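Side-chain contact in tryptophan halogenase (Shewanella frigidimarina, PDB 2PYX), which probably halogenates tryptophan as a flavin-dependent enzyme, using FAD as its cofactor: residues 87-92 and 360-365. Sequence-based numbering, arbitrary orientation. Where two conformers were deposited one is given.
Sequences SFKQGS and LEASAL
Lys89 meets Ala362 in a van der Waals approach, the one direct side-chain contact under 4 Å here: NZ of Lys89 stands 3.5 Å from the CB methyl of Ala362. The lysine gets there at full stretch; with CG anti to the backbone N (chi1 172°) and every later torsion extended, the chain reaches across from strand 87-95 with its amine end toward segment 360-365. Two waters do the polar work. The first accepts a bond of 2.8 Å from NZ of Lys89 and donates a weak one of 3.3 Å to the backbone O of Glu361, which Trp63 also binds; a further bond, to the carbonyl of Thr62, helps fix the amine. The second lies between the side chains of Ser92 and Glu361, 2.7 Å from OG of Ser92, and donates to OE1 of Glu361 over 2.6 Å. The other carboxylate oxygen, OE2 of Glu361, is held by His411 and His111. Lys89 is the predicted catalytic lysine of this halogenase family, and Glu361 a predicted tryptophan-binding residue. NZ of Lys89 and OE1 of Glu361 stand 6.5 Å apart, too far for a direct bond; water and outside partners hold both, consistent with a predicted halogenation site whose pocket they probably line.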
loop_
_atom_site.group_PDB
_atom_site.type_symbol
_atom_site.label_atom_id
_atom_site.label_comp_id
_atom_site.label_asym_id
_atom_site.label_seq_id
_atom_site.Cartn_x
_atom_site.Cartn_y
_atom_site.Cartn_z
ATOM N N SER A 87 -1.814 -5.793 -13.491
ATOM C CA SER A 87 -1.216 -4.805 -14.380
ATOM C C SER A 87 -0.169 -4.022 -13.577
ATOM O O SER A 87 -0.064 -4.155 -12.341
ATOM C CB SER A 87 -2.274 -3.866 -14.970
ATOM O OG SER A 87 -1.726 -3.040 -15.987
ATOM N N PHE A 88 0.629 -3.200 -14.267
ATOM C CA PHE A 88 1.697 -2.429 -13.638
ATOM C C PHE A 88 1.169 -1.130 -13.116
ATOM O O PHE A 88 0.479 -0.419 -13.830
ATOM C CB PHE A 88 2.820 -2.156 -14.648
ATOM C CG PHE A 88 3.332 -3.400 -15.292
ATOM C CD1 PHE A 88 4.145 -4.275 -14.594
ATOM C CD2 PHE A 88 2.954 -3.724 -16.573
ATOM C CE1 PHE A 88 4.581 -5.444 -15.203
ATOM C CE2 PHE A 88 3.376 -4.897 -17.168
ATOM C CZ PHE A 88 4.182 -5.745 -16.484
ATOM N N LYS A 89 1.559 -0.797 -11.886
ATOM C CA LYS A 89 1.177 0.468 -11.248
ATOM C C LYS A 89 2.442 1.299 -11.022
ATOM O O LYS A 89 3.370 0.833 -10.380
ATOM C CB LYS A 89 0.511 0.179 -9.905
ATOM C CG LYS A 89 0.233 1.401 -9.058
ATOM C CD LYS A 89 -0.291 1.029 -7.686
ATOM C CE LYS A 89 -0.363 2.241 -6.800
ATOM N NZ LYS A 89 -0.622 1.803 -5.397
ATOM N N GLN A 90 2.467 2.528 -11.515
ATOM C CA GLN A 90 3.617 3.426 -11.410
ATOM C C GLN A 90 3.452 4.598 -10.457
ATOM O O GLN A 90 4.315 5.479 -10.382
ATOM C CB GLN A 90 4.012 3.921 -12.810
ATOM C CG GLN A 90 4.580 2.797 -13.640
ATOM C CD GLN A 90 5.056 3.290 -14.976
ATOM O OE1 GLN A 90 6.075 3.984 -15.073
ATOM N NE2 GLN A 90 4.297 2.963 -16.015
ATOM N N GLY A 91 2.336 4.586 -9.718
ATOM C CA GLY A 91 2.033 5.600 -8.705
ATOM C C GLY A 91 0.547 5.874 -8.647
ATOM O O GLY A 91 -0.262 5.029 -9.034
ATOM N N SER A 92 0.208 7.027 -8.075
ATOM C CA SER A 92 -1.166 7.508 -7.935
ATOM C C SER A 92 -1.284 8.877 -8.573
ATOM O O SER A 92 -0.468 9.762 -8.319
ATOM C CB SER A 92 -1.569 7.645 -6.472
ATOM O OG SER A 92 -1.605 6.394 -5.801
ATOM N N LEU A 360 -6.125 5.277 0.466
ATOM C CA LEU A 360 -5.390 6.396 -0.086
ATOM C C LEU A 360 -3.925 6.057 0.138
ATOM O O LEU A 360 -3.496 5.805 1.264
ATOM C CB LEU A 360 -5.734 7.681 0.650
ATOM C CG LEU A 360 -5.137 9.016 0.206
ATOM C CD1 LEU A 360 -5.496 9.288 -1.211
ATOM C CD2 LEU A 360 -5.626 10.155 1.066
ATOM N N GLU A 361 -3.171 6.072 -0.928
ATOM C CA GLU A 361 -1.764 5.697 -0.951
ATOM C C GLU A 361 -1.515 4.209 -0.679
ATOM O O GLU A 361 -0.348 3.825 -0.453
ATOM C CB GLU A 361 -0.891 6.578 -0.059
ATOM C CG GLU A 361 -0.886 8.028 -0.498
ATOM C CD GLU A 361 -0.084 8.288 -1.758
ATOM O OE1 GLU A 361 0.619 7.367 -2.237
ATOM O OE2 GLU A 361 -0.164 9.418 -2.263
ATOM N N ALA A 362 -2.557 3.379 -0.699
ATOM C CA ALA A 362 -2.400 1.930 -0.733
ATOM C C ALA A 362 -1.470 1.412 0.378
ATOM O O ALA A 362 -0.473 0.726 0.126
ATOM C CB ALA A 362 -1.948 1.476 -2.152
ATOM N N SER A 363 -1.814 1.690 1.618
ATOM C CA SER A 363 -0.978 1.270 2.728
ATOM C C SER A 363 -1.179 -0.172 3.114
ATOM O O SER A 363 -0.328 -0.756 3.778
ATOM C CB SER A 363 -1.171 2.181 3.950
ATOM O OG SER A 363 -2.483 2.111 4.454
ATOM N N ALA A 364 -2.263 -0.793 2.679
ATOM C CA ALA A 364 -2.649 -2.091 3.278
ATOM C C ALA A 364 -1.652 -3.217 2.987
ATOM O O ALA A 364 -1.162 -3.875 3.926
ATOM C CB ALA A 364 -4.042 -2.490 2.878
ATOM N N LEU A 365 -1.382 -3.485 1.704
ATOM C CA LEU A 365 -0.396 -4.558 1.404
ATOM C C LEU A 365 1.023 -4.162 1.845
ATOM O O LEU A 365 1.809 -5.007 2.276
ATOM C CB LEU A 365 -0.431 -4.945 -0.066
ATOM C CG LEU A 365 -1.611 -5.843 -0.434
ATOM C CD1 LEU A 365 -1.751 -5.936 -1.958
ATOM C CD2 LEU A 365 -1.440 -7.224 0.171
HETATM O O HOH W 1 0.341 3.790 -3.672
HETATM O O HOH W 2 0.775 6.152 -4.577
#